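Local coordinates for Ketoacyl_synth_N domain-containing protein (Photorhabdus luminescens subsp. laumondii, PDB 6SMO) that probably acts as a chain-length-factor-like partner of a ketosynthase chain, with which it binds a polyketide-like chain in a shared pocket, at residues F69-I74 / A132-L138; Y99-F104 / C183-L189; W107-E111 / H188-V194; D217-A223 / L310-V316. All blocks are in the same frame, centred on the assembly; numbering follows the deposited sequence.

Contact 1 of 4, residues F69-I74 / A132-L138. With LKZ (3,5,7,9,11-pentakis(oxidanylidene)dodecanal), chain H.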
# COMPACT_ATOMS: atom_id res chain seq x y z
N PHE C 69 -11.00 9.42 -5.43
CA PHE C 69 -9.93 9.69 -4.43
C PHE C 69 -8.60 9.88 -5.16
O PHE C 69 -7.78 10.71 -4.70
CB PHE C 69 -9.88 8.59 -3.36
CG PHE C 69 -8.93 7.45 -3.63
CD1 PHE C 69 -9.34 6.35 -4.37
CD2 PHE C 69 -7.63 7.47 -3.14
CE1 PHE C 69 -8.47 5.29 -4.61
CE2 PHE C 69 -6.76 6.41 -3.39
CZ PHE C 69 -7.18 5.33 -4.12
N SER C 70 -8.38 9.15 -6.25
CA SER C 70 -7.20 9.29 -7.15
C SER C 70 -7.32 10.59 -7.96
O SER C 70 -6.27 11.23 -8.20
CB SER C 70 -7.04 8.09 -8.05
OG SER C 70 -6.60 6.96 -7.31
N VAL C 71 -8.54 10.96 -8.36
CA VAL C 71 -8.84 12.22 -9.10
C VAL C 71 -8.47 13.42 -8.21
O VAL C 71 -7.77 14.32 -8.69
CB VAL C 71 -10.31 12.28 -9.56
CG1 VAL C 71 -10.70 13.66 -10.08
CG2 VAL C 71 -10.62 11.22 -10.61
N TYR C 72 -8.93 13.41 -6.95
CA TYR C 72 -8.67 14.47 -5.94
C TYR C 72 -7.16 14.58 -5.68
O TYR C 72 -6.67 15.71 -5.46
CB TYR C 72 -9.40 14.18 -4.62
CG TYR C 72 -10.90 14.12 -4.69
CD1 TYR C 72 -11.63 14.89 -5.59
CD2 TYR C 72 -11.61 13.31 -3.81
CE1 TYR C 72 -13.01 14.84 -5.63
CE2 TYR C 72 -13.00 13.25 -3.84
CZ TYR C 72 -13.70 14.02 -4.76
OH TYR C 72 -15.06 13.96 -4.79
N GLY C 73 -6.45 13.45 -5.69
CA GLY C 73 -5.00 13.37 -5.44
C GLY C 73 -4.19 14.05 -6.53
O GLY C 73 -3.27 14.82 -6.18
N ILE C 74 -4.53 13.80 -7.80
CA ILE C 74 -3.78 14.28 -8.99
C ILE C 74 -3.93 15.80 -9.12
O ILE C 74 -2.91 16.46 -9.41
CB ILE C 74 -4.22 13.53 -10.27
CG1 ILE C 74 -3.88 12.04 -10.19
CG2 ILE C 74 -3.64 14.17 -11.52
CD1 ILE C 74 -4.70 11.17 -11.11
N ALA C 132 -8.54 0.28 -9.35
CA ALA C 132 -9.27 1.47 -8.89
C ALA C 132 -9.46 1.57 -7.38
O ALA C 132 -9.39 2.65 -6.85
CB ALA C 132 -10.58 1.56 -9.63
N TRP C 133 -9.82 0.47 -6.73
CA TRP C 133 -10.14 0.48 -5.29
C TRP C 133 -8.96 0.64 -4.34
O TRP C 133 -9.06 1.45 -3.44
CB TRP C 133 -11.02 -0.72 -4.93
CG TRP C 133 -11.19 -0.89 -3.45
CD1 TRP C 133 -12.14 -0.32 -2.66
CD2 TRP C 133 -10.36 -1.66 -2.58
NE1 TRP C 133 -11.95 -0.68 -1.36
CE2 TRP C 133 -10.87 -1.51 -1.28
CE3 TRP C 133 -9.24 -2.47 -2.76
CZ2 TRP C 133 -10.31 -2.14 -0.18
CZ3 TRP C 133 -8.68 -3.08 -1.66
CH2 TRP C 133 -9.21 -2.92 -0.39
N PHE C 134 -7.84 -0.03 -4.58
CA PHE C 134 -6.77 -0.05 -3.55
C PHE C 134 -6.19 1.33 -3.28
O PHE C 134 -6.05 2.12 -4.18
CB PHE C 134 -5.79 -1.20 -3.76
CG PHE C 134 -4.75 -1.02 -4.82
CD1 PHE C 134 -5.09 -0.64 -6.10
CD2 PHE C 134 -3.42 -1.25 -4.55
CE1 PHE C 134 -4.12 -0.49 -7.07
CE2 PHE C 134 -2.45 -1.09 -5.52
CZ PHE C 134 -2.81 -0.70 -6.78
N PRO C 135 -5.77 1.61 -2.03
CA PRO C 135 -5.23 2.89 -1.64
C PRO C 135 -3.94 3.29 -2.37
O PRO C 135 -3.76 4.44 -2.62
CB PRO C 135 -4.92 2.69 -0.16
CG PRO C 135 -5.84 1.61 0.27
CD PRO C 135 -5.85 0.69 -0.91
N ALA C 136 -3.14 2.32 -2.83
CA ALA C 136 -1.85 2.55 -3.51
C ALA C 136 -2.01 2.87 -5.00
O ALA C 136 -1.01 2.87 -5.68
CB ALA C 136 -0.94 1.38 -3.31
N ALA C 137 -3.25 3.05 -5.41
CA ALA C 137 -3.63 3.40 -6.78
C ALA C 137 -3.11 4.79 -7.09
O ALA C 137 -2.59 4.99 -8.17
CB ALA C 137 -5.13 3.35 -6.87
N LEU C 138 -3.22 5.70 -6.13
CA LEU C 138 -2.84 7.12 -6.34
C LEU C 138 -1.36 7.25 -6.65
O LEU C 138 -1.04 7.95 -7.58
CB LEU C 138 -3.23 7.93 -5.10
CG LEU C 138 -3.08 9.45 -5.19
CD1 LEU C 138 -3.47 9.96 -6.55
CD2 LEU C 138 -3.91 10.13 -4.14
C4 LKZ H . -8.68 -6.22 -5.64
C5 LKZ H . -7.80 -5.07 -5.22
C6 LKZ H . -6.65 -5.38 -4.26
C7 LKZ H . -5.34 -5.23 -5.00
C8 LKZ H . -4.01 -5.40 -4.25
C10 LKZ H . -0.13 -7.52 -7.03
C22 LKZ H . -9.93 -6.19 -4.78
C11 LKZ H . -0.08 -8.57 -5.95
O19 LKZ H . -0.40 -9.73 -6.15
C3 LKZ H . -0.85 -6.36 -6.37
O23 LKZ H . -0.35 -5.25 -6.36
C2 LKZ H . -2.15 -6.67 -5.62
C9 LKZ H . -2.90 -5.38 -5.31
O20 LKZ H . -2.70 -4.37 -5.94
O21 LKZ H . -5.35 -5.03 -6.20
O22 LKZ H . -8.04 -3.94 -5.61
O24 LKZ H . -10.97 -5.66 -5.16
C23 LKZ H . -9.83 -6.86 -3.43
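Leu138 drops as a knob into a hole on helix 68-84 formed by Phe69, Ser70, Gly73 and Ile74. Its CB starts 4.1 Å from Ser70 OG and also borders the Phe69 ring. With CG turned opposite the backbone N (chi1 -172°), the fork is carried out over the helix backbone. There CD1 lies 3.5 Å from Ser70 O and brushes Ile74 CG1, while CD2 packs against the helix backbone at Gly73 CA, 3.7 Å away.

Phe69 works in the other direction, sending its ring into the turn that precedes helix 137-146. The rim, not a face, meets the row of backbone oxygens: CE1 is 3.6 Å from Ala132 O, CZ is 3.4 Å from Phe134 O, and CE2 lies by Pro135 O. This suits the weakly positive hydrogens of a benzene edge. Phe134 O also accepts from Ala137 N, closing the type I turn that leads into the helix, and Ala137 CB meets both Phe69 CZ and Ser70 OG.

The far side of this turn faces the polyketide-like ligand. LKZ O20 sits over one face of the Phe134 ring, 3.3 Å from CE2, and LKZ O22 lies at the edge of Trp133, 3.4 Å from CE3. The start of helix 137-146 is thus wedged between helix 68-84 and the ketosynthase chain, whose Ser429 bonds Ala136 O, while Leu138 also touches Ser186 of strand 180-187 and Phe224 of strand 218-229.

Contact 2 of 4, residues Y99-F104 / C183-L189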
# COMPACT_ATOMS: atom_id res chain seq x y z
N TYR C 99 4.64 9.97 -1.73
CA TYR C 99 4.12 9.43 -0.44
C TYR C 99 2.65 9.81 -0.28
O TYR C 99 2.32 11.01 -0.35
CB TYR C 99 4.99 9.90 0.73
CG TYR C 99 6.10 8.95 1.07
CD1 TYR C 99 7.20 8.80 0.24
CD2 TYR C 99 6.06 8.17 2.22
CE1 TYR C 99 8.23 7.92 0.54
CE2 TYR C 99 7.08 7.29 2.54
CZ TYR C 99 8.17 7.16 1.70
OH TYR C 99 9.18 6.30 2.00
N VAL C 100 1.79 8.80 -0.10
CA VAL C 100 0.32 9.01 -0.02
C VAL C 100 -0.26 8.39 1.26
O VAL C 100 0.30 7.43 1.76
CB VAL C 100 -0.37 8.40 -1.26
CG1 VAL C 100 -1.83 8.81 -1.41
CG2 VAL C 100 0.38 8.69 -2.54
N GLY C 101 -1.32 9.01 1.77
CA GLY C 101 -2.13 8.54 2.91
C GLY C 101 -3.58 8.37 2.49
O GLY C 101 -4.19 9.37 2.06
N ASN C 102 -4.12 7.15 2.59
CA ASN C 102 -5.52 6.83 2.20
C ASN C 102 -5.99 5.60 2.98
O ASN C 102 -5.28 4.58 2.96
CB ASN C 102 -5.65 6.60 0.69
CG ASN C 102 -7.07 6.28 0.27
OD1 ASN C 102 -7.35 5.17 -0.18
ND2 ASN C 102 -7.96 7.23 0.43
N CYS C 103 -7.16 5.70 3.62
CA CYS C 103 -7.71 4.70 4.58
C CYS C 103 -8.85 3.89 3.94
O CYS C 103 -8.80 2.65 4.02
CB CYS C 103 -8.21 5.39 5.84
SG CYS C 103 -6.93 6.35 6.69
N PHE C 104 -9.83 4.56 3.32
CA PHE C 104 -11.12 3.97 2.88
C PHE C 104 -11.05 3.43 1.45
O PHE C 104 -11.98 2.69 1.06
CB PHE C 104 -12.26 4.98 3.03
CG PHE C 104 -12.79 5.11 4.44
CD1 PHE C 104 -13.69 4.18 4.94
CD2 PHE C 104 -12.39 6.14 5.26
CE1 PHE C 104 -14.18 4.29 6.23
CE2 PHE C 104 -12.88 6.25 6.55
CZ PHE C 104 -13.77 5.32 7.04
N CYS C 183 4.48 14.36 -1.09
CA CYS C 183 3.83 13.77 0.11
C CYS C 183 2.47 14.43 0.34
O CYS C 183 2.35 15.65 0.10
CB CYS C 183 4.71 13.92 1.35
SG CYS C 183 4.90 15.64 1.88
N GLY C 184 1.48 13.66 0.80
CA GLY C 184 0.12 14.15 1.10
C GLY C 184 -0.87 13.02 1.32
O GLY C 184 -0.42 11.90 1.64
N ALA C 185 -2.16 13.31 1.15
CA ALA C 185 -3.28 12.37 1.40
C ALA C 185 -4.50 12.77 0.55
O ALA C 185 -4.52 13.90 0.03
CB ALA C 185 -3.62 12.36 2.87
N SER C 186 -5.46 11.86 0.42
CA SER C 186 -6.74 12.05 -0.32
C SER C 186 -7.79 11.06 0.20
O SER C 186 -7.41 9.94 0.58
CB SER C 186 -6.53 11.90 -1.80
OG SER C 186 -7.74 12.14 -2.51
N GLU C 187 -9.06 11.46 0.14
CA GLU C 187 -10.19 10.61 0.58
C GLU C 187 -11.46 10.97 -0.20
O GLU C 187 -11.68 12.15 -0.48
CB GLU C 187 -10.51 10.88 2.05
CG GLU C 187 -9.49 10.34 3.04
CD GLU C 187 -9.43 8.84 3.20
OE1 GLU C 187 -8.51 8.37 3.86
OE2 GLU C 187 -10.29 8.15 2.66
N HIS C 188 -12.24 9.95 -0.54
CA HIS C 188 -13.60 10.05 -1.14
C HIS C 188 -14.58 9.27 -0.26
O HIS C 188 -14.45 8.03 -0.20
CB HIS C 188 -13.59 9.55 -2.59
CG HIS C 188 -14.92 9.63 -3.26
ND1 HIS C 188 -15.40 10.81 -3.80
CD2 HIS C 188 -15.88 8.70 -3.47
CE1 HIS C 188 -16.60 10.60 -4.32
NE2 HIS C 188 -16.91 9.32 -4.13
N LEU C 189 -15.52 9.97 0.39
CA LEU C 189 -16.44 9.40 1.41
C LEU C 189 -17.90 9.47 0.94
O LEU C 189 -18.79 9.14 1.75
CB LEU C 189 -16.26 10.19 2.72
CG LEU C 189 -14.83 10.35 3.22
CD1 LEU C 189 -14.79 11.27 4.43
CD2 LEU C 189 -14.21 9.00 3.57
O HOH W 1 -11.07 7.31 0.01
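Asn102 and Glu187 meet just past the point where two parallel strands stop pairing. Asn102 ND2 gives one bond to Ser186 O (2.8 Å, 151°), approaching from a little outside the carbonyl plane, and a second to a water. The Glu187 carboxylate turns back toward the other segment through a bend at chi2 (-70°), and its OE1 takes the Cys103 N-H on the syn side at 3.0 Å. Its OE2 lies at the edge of the Phe104 ring, with the two planes 79° apart. The same water accepts from His188 N and lies 2.9 Å from Glu187 OE2, so it ties amide, carboxylate and backbone together. Farther along, Phe104 CD2 packs on Leu189 CD2.

What positions this cluster is the ladder behind it. Ser186 N donates to Gly101 O at 3.2 Å, almost in line with the carbonyl bond, and two weak bonds follow, from Gly101 N to Gly184 O and from Gly184 N to Tyr99 O. Glu187 OE1 is thus held by Cys103 N and Ser315 OG, the latter bridging to Gly101 O.

Strand 154-155 flanks 96-101 on its other edge, and helix 161-175 links strand 154-155 to 180-187, crossing over 96-101 between them: a beta-alpha-beta crossover in the central sheet of the thiolase fold.

Contact 3 of 4, residues W107-E111 / H188-V194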
# COMPACT_ATOMS: atom_id res chain seq x y z
N TRP C 107 -14.31 3.08 -3.24
CA TRP C 107 -15.54 2.24 -3.32
C TRP C 107 -16.48 2.76 -4.42
O TRP C 107 -17.23 1.93 -4.98
CB TRP C 107 -16.25 2.18 -1.96
CG TRP C 107 -15.74 1.08 -1.08
CD1 TRP C 107 -14.91 1.20 -0.01
CD2 TRP C 107 -16.01 -0.33 -1.23
NE1 TRP C 107 -14.65 -0.03 0.53
CE2 TRP C 107 -15.31 -0.99 -0.20
CE3 TRP C 107 -16.77 -1.09 -2.13
CZ2 TRP C 107 -15.36 -2.37 -0.04
CZ3 TRP C 107 -16.81 -2.45 -1.97
CH2 TRP C 107 -16.12 -3.09 -0.94
N GLN C 108 -16.44 4.06 -4.72
CA GLN C 108 -17.34 4.73 -5.70
C GLN C 108 -17.25 4.04 -7.07
O GLN C 108 -18.29 3.94 -7.75
CB GLN C 108 -17.00 6.22 -5.82
CG GLN C 108 -17.86 6.97 -6.83
CD GLN C 108 -19.34 6.86 -6.54
OE1 GLN C 108 -19.81 7.26 -5.48
NE2 GLN C 108 -20.08 6.32 -7.49
N HIS C 109 -16.05 3.57 -7.45
CA HIS C 109 -15.74 3.02 -8.80
C HIS C 109 -16.16 1.55 -8.91
O HIS C 109 -16.36 1.09 -10.06
CB HIS C 109 -14.26 3.20 -9.13
CG HIS C 109 -13.96 3.23 -10.60
ND1 HIS C 109 -13.67 2.09 -11.32
CD2 HIS C 109 -13.92 4.25 -11.48
CE1 HIS C 109 -13.46 2.41 -12.58
NE2 HIS C 109 -13.60 3.73 -12.70
N ILE C 110 -16.29 0.82 -7.79
CA ILE C 110 -16.42 -0.67 -7.78
C ILE C 110 -17.72 -1.13 -7.10
O ILE C 110 -18.05 -2.32 -7.28
CB ILE C 110 -15.18 -1.32 -7.12
CG1 ILE C 110 -15.16 -1.14 -5.60
CG2 ILE C 110 -13.90 -0.80 -7.77
CD1 ILE C 110 -14.25 -2.12 -4.88
N GLU C 111 -18.42 -0.27 -6.36
CA GLU C 111 -19.60 -0.65 -5.53
C GLU C 111 -20.58 -1.49 -6.35
O GLU C 111 -20.87 -2.63 -5.94
CB GLU C 111 -20.31 0.58 -4.96
CG GLU C 111 -20.05 0.81 -3.48
CD GLU C 111 -21.07 1.69 -2.79
OE1 GLU C 111 -20.66 2.66 -2.12
OE2 GLU C 111 -22.28 1.40 -2.91
N HIS C 188 -12.24 9.95 -0.54
CA HIS C 188 -13.60 10.05 -1.14
C HIS C 188 -14.58 9.27 -0.26
O HIS C 188 -14.45 8.03 -0.20
CB HIS C 188 -13.59 9.55 -2.59
CG HIS C 188 -14.92 9.63 -3.26
ND1 HIS C 188 -15.40 10.81 -3.80
CD2 HIS C 188 -15.88 8.70 -3.47
CE1 HIS C 188 -16.60 10.60 -4.32
NE2 HIS C 188 -16.91 9.32 -4.13
N LEU C 189 -15.52 9.97 0.39
CA LEU C 189 -16.44 9.40 1.41
C LEU C 189 -17.90 9.47 0.94
O LEU C 189 -18.79 9.14 1.75
CB LEU C 189 -16.26 10.19 2.72
CG LEU C 189 -14.83 10.35 3.22
CD1 LEU C 189 -14.79 11.27 4.43
CD2 LEU C 189 -14.21 9.00 3.57
N SER C 190 -18.14 9.87 -0.32
CA SER C 190 -19.49 10.16 -0.87
C SER C 190 -20.14 8.90 -1.47
O SER C 190 -21.32 8.98 -1.85
CB SER C 190 -19.44 11.27 -1.88
OG SER C 190 -19.09 12.50 -1.25
N SER C 191 -19.40 7.78 -1.55
CA SER C 191 -19.90 6.49 -2.09
C SER C 191 -20.88 5.87 -1.10
O SER C 191 -20.60 5.82 0.10
CB SER C 191 -18.77 5.55 -2.43
OG SER C 191 -18.06 5.16 -1.26
N PRO C 192 -22.06 5.38 -1.56
CA PRO C 192 -23.13 4.92 -0.67
C PRO C 192 -22.72 4.03 0.52
O PRO C 192 -23.33 4.19 1.57
CB PRO C 192 -24.02 4.10 -1.62
CG PRO C 192 -23.88 4.80 -2.95
CD PRO C 192 -22.44 5.28 -2.98
N LEU C 193 -21.74 3.14 0.35
CA LEU C 193 -21.33 2.15 1.38
C LEU C 193 -20.69 2.89 2.57
O LEU C 193 -21.17 2.68 3.70
CB LEU C 193 -20.35 1.14 0.78
CG LEU C 193 -19.76 0.12 1.76
CD1 LEU C 193 -20.85 -0.61 2.54
CD2 LEU C 193 -18.87 -0.88 1.04
N VAL C 194 -19.66 3.70 2.32
CA VAL C 194 -18.90 4.45 3.37
C VAL C 194 -19.72 5.65 3.84
O VAL C 194 -19.53 6.07 5.00
CB VAL C 194 -17.49 4.86 2.90
CG1 VAL C 194 -16.66 3.66 2.48
CG2 VAL C 194 -17.53 5.90 1.79
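Trp107 receives Leu193 squarely on one face of its indole: the methyl CD2 stands 3.6 Å from the centroid of the six-membered ring and only 8° off its normal, a CH-pi contact. Ile110 CD1 lies against the opposite face, so the ring is held between two aliphatic side chains, one from each segment. Val194 CG1 adds a touch at CD1, and Trp107 CB rests on Ser191 OG.

Gln108 follows, its CB and CG crossing the His188 imidazole at a slant, with CB 3.5 Å from NE2. The chain leaves opposite its backbone N and then kinks at chi2 (57°), which swings OE1 around to Ser191 CA at 3.5 Å and into the plane of the imidazole at its edge. The amide and ring planes stand nearly perpendicular.

Beyond Ile110, the N-cap of helix 111-116, Glu111 stretches out from CG and brings its carboxylate to the first turn of helix 192-204. OE1 accepts the Leu193 N-H at 2.7 Å and 162°, the donor lying well above the carboxylate plane, and also touches Ser191 CB and Pro192 CD. Ile152 of the ketosynthase chain packs on both Glu111 and Pro192, and its Phe165 on Leu193.

Ser191, the N-cap residue, makes no capping bond with its own side chain, and Pro192 has no N-H to give. A carboxylate from a distant part of the chain therefore serves the amide at this helix start, where its negative charge would probably be stabilised by the helix dipole.

Contact 4 of 4, residues D217-A223 / L310-V316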
# COMPACT_ATOMS: atom_id res chain seq x y z
N ASP C 217 -18.96 17.12 11.58
CA ASP C 217 -19.30 16.55 10.25
C ASP C 217 -18.05 15.88 9.66
O ASP C 217 -17.02 15.83 10.37
CB ASP C 217 -19.85 17.63 9.31
CG ASP C 217 -21.12 18.30 9.82
OD1 ASP C 217 -22.02 17.57 10.28
OD2 ASP C 217 -21.19 19.54 9.77
N PHE C 218 -18.15 15.37 8.43
CA PHE C 218 -17.02 14.83 7.63
C PHE C 218 -16.92 15.60 6.31
O PHE C 218 -17.95 16.12 5.83
CB PHE C 218 -17.21 13.33 7.36
CG PHE C 218 -17.40 12.48 8.59
CD1 PHE C 218 -16.32 11.91 9.24
CD2 PHE C 218 -18.67 12.25 9.09
CE1 PHE C 218 -16.50 11.13 10.37
CE2 PHE C 218 -18.85 11.47 10.22
CZ PHE C 218 -17.76 10.91 10.86
N SER C 219 -15.72 15.68 5.75
CA SER C 219 -15.48 16.36 4.45
C SER C 219 -14.48 15.54 3.63
O SER C 219 -13.51 15.06 4.20
CB SER C 219 -14.97 17.74 4.65
OG SER C 219 -15.88 18.51 5.41
N GLU C 220 -14.72 15.42 2.33
CA GLU C 220 -13.79 14.69 1.44
C GLU C 220 -12.88 15.70 0.74
O GLU C 220 -13.08 16.90 0.90
CB GLU C 220 -14.57 13.88 0.41
CG GLU C 220 -15.43 14.72 -0.51
CD GLU C 220 -16.22 13.90 -1.51
OE1 GLU C 220 -16.66 14.45 -2.53
OE2 GLU C 220 -16.41 12.71 -1.25
N GLY C 221 -11.90 15.20 -0.00
CA GLY C 221 -10.96 16.06 -0.76
C GLY C 221 -9.55 15.51 -0.71
O GLY C 221 -9.39 14.28 -0.56
N ALA C 222 -8.55 16.39 -0.83
CA ALA C 222 -7.12 16.04 -0.88
C ALA C 222 -6.26 17.24 -0.47
O ALA C 222 -6.73 18.39 -0.59
CB ALA C 222 -6.76 15.56 -2.26
N ALA C 223 -5.05 16.96 0.02
CA ALA C 223 -4.02 17.94 0.43
C ALA C 223 -2.64 17.33 0.20
O ALA C 223 -2.42 16.20 0.67
CB ALA C 223 -4.23 18.33 1.87
N LEU C 310 -12.88 22.53 9.41
CA LEU C 310 -12.37 21.62 8.35
C LEU C 310 -13.04 20.24 8.39
O LEU C 310 -12.93 19.55 7.39
CB LEU C 310 -10.85 21.50 8.50
CG LEU C 310 -10.05 22.76 8.19
CD1 LEU C 310 -8.58 22.54 8.46
CD2 LEU C 310 -10.26 23.19 6.75
N ASP C 311 -13.53 19.79 9.54
CA ASP C 311 -14.24 18.49 9.75
C ASP C 311 -13.27 17.30 9.81
O ASP C 311 -12.06 17.48 9.65
CB ASP C 311 -15.46 18.26 8.84
CG ASP C 311 -16.32 19.47 8.61
OD1 ASP C 311 -16.89 19.98 9.59
OD2 ASP C 311 -16.40 19.90 7.46
N ASN C 312 -13.80 16.09 9.97
CA ASN C 312 -12.92 14.90 10.02
C ASN C 312 -12.72 14.43 8.59
O ASN C 312 -13.71 14.09 7.94
CB ASN C 312 -13.52 13.82 10.91
CG ASN C 312 -12.56 12.69 11.21
OD1 ASN C 312 -11.37 12.82 10.98
ND2 ASN C 312 -13.07 11.59 11.71
N GLN C 313 -11.48 14.43 8.11
CA GLN C 313 -11.17 13.99 6.73
C GLN C 313 -10.31 12.73 6.77
O GLN C 313 -9.83 12.33 5.71
CB GLN C 313 -10.46 15.10 5.97
CG GLN C 313 -11.13 16.45 6.10
CD GLN C 313 -10.40 17.50 5.30
OE1 GLN C 313 -9.75 18.39 5.84
NE2 GLN C 313 -10.48 17.39 3.99
N PHE C 314 -10.13 12.14 7.96
CA PHE C 314 -9.27 10.94 8.13
C PHE C 314 -7.83 11.27 7.73
O PHE C 314 -7.25 12.15 8.35
CB PHE C 314 -9.88 9.68 7.51
CG PHE C 314 -11.25 9.40 8.05
CD1 PHE C 314 -11.41 8.68 9.22
CD2 PHE C 314 -12.38 9.90 7.42
CE1 PHE C 314 -12.67 8.45 9.74
CE2 PHE C 314 -13.64 9.67 7.94
CZ PHE C 314 -13.78 8.94 9.09
N SER C 315 -7.30 10.60 6.71
CA SER C 315 -5.89 10.78 6.28
C SER C 315 -5.60 12.22 5.85
O SER C 315 -4.47 12.66 6.02
CB SER C 315 -5.49 9.78 5.24
OG SER C 315 -6.17 9.99 4.03
N VAL C 316 -6.56 12.89 5.22
CA VAL C 316 -6.37 14.31 4.80
C VAL C 316 -6.21 15.19 6.04
O VAL C 316 -5.47 16.18 5.96
CB VAL C 316 -7.48 14.78 3.84
CG1 VAL C 316 -7.17 16.14 3.24
CG2 VAL C 316 -7.73 13.77 2.75
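Phe218 and Asn312 are joined by a single backbone bridge, in which Asn312 N donates almost straight to Asp217 O (3.3 Å, 177°) and Ser219 N gives a weak bond to Asn312 O. The bridge fastens the start of strand 218-229 to a loop that probably occupies the place of the glycine-rich loop of ketosynthases in the thiolase fold, though without glycines in this segment.

Side chains follow the bridge on both sides. Asp311 turns its carboxylate toward the strand, where OD2 is salt-bridged to Arg47 and lies close to Ser219 OG (2.5 Å). That arginine probably offsets the nearness of a second acid, since Asp217 OD2 is 4.3 Å from Asp311 OD1.

Across from these acids, the Phe218 and Phe314 rings run almost parallel, 3° between planes, yet meet rim to rim with centroids 5.8 Å apart; neither covers the other. Asn312 touches both rings. Its amide lies alongside the Phe218 ring, ND2 sits 3.7 Å above one face of Phe314, offset toward the rim, and OD1 accepts a weak bond from Phe314 N. Tyr162 of the ketosynthase chain also packs on Phe314.

Gln313 runs extended past the strand, its CG 3.3 Å from Ser219 O. At the far end the two methyls of Val316 spread along the strand, CG2 near Gly221 O and CG1 3.9 Å from Ala223 CB.

Overall arrangement
The ligand pocket touches contact 1 directly; contacts 3 and 2 lie farther off, with the Trp107 side chain of contact 3 about 7 Å from LKZ and that of Asn102 in contact 2 about 11 Å. Contacts 1 and 2 are nearest neighbours, centres 8 Å apart, joined where Ser186 OG bonds Phe69 O (2.6 Å). Trp107 and Trp133 meet edge-to-face, linking contact 3 to the pocket wall. Glu220 of contact 4 gathers the rest, with OE2 2.7 Å from Ser190 OG of contact 3 and OE1 weakly bonded to Tyr72 OH of contact 1. Contacts 2 and 4 share one sheet, through neighbouring strands 180-187 and 218-229, their centres 10 Å apart.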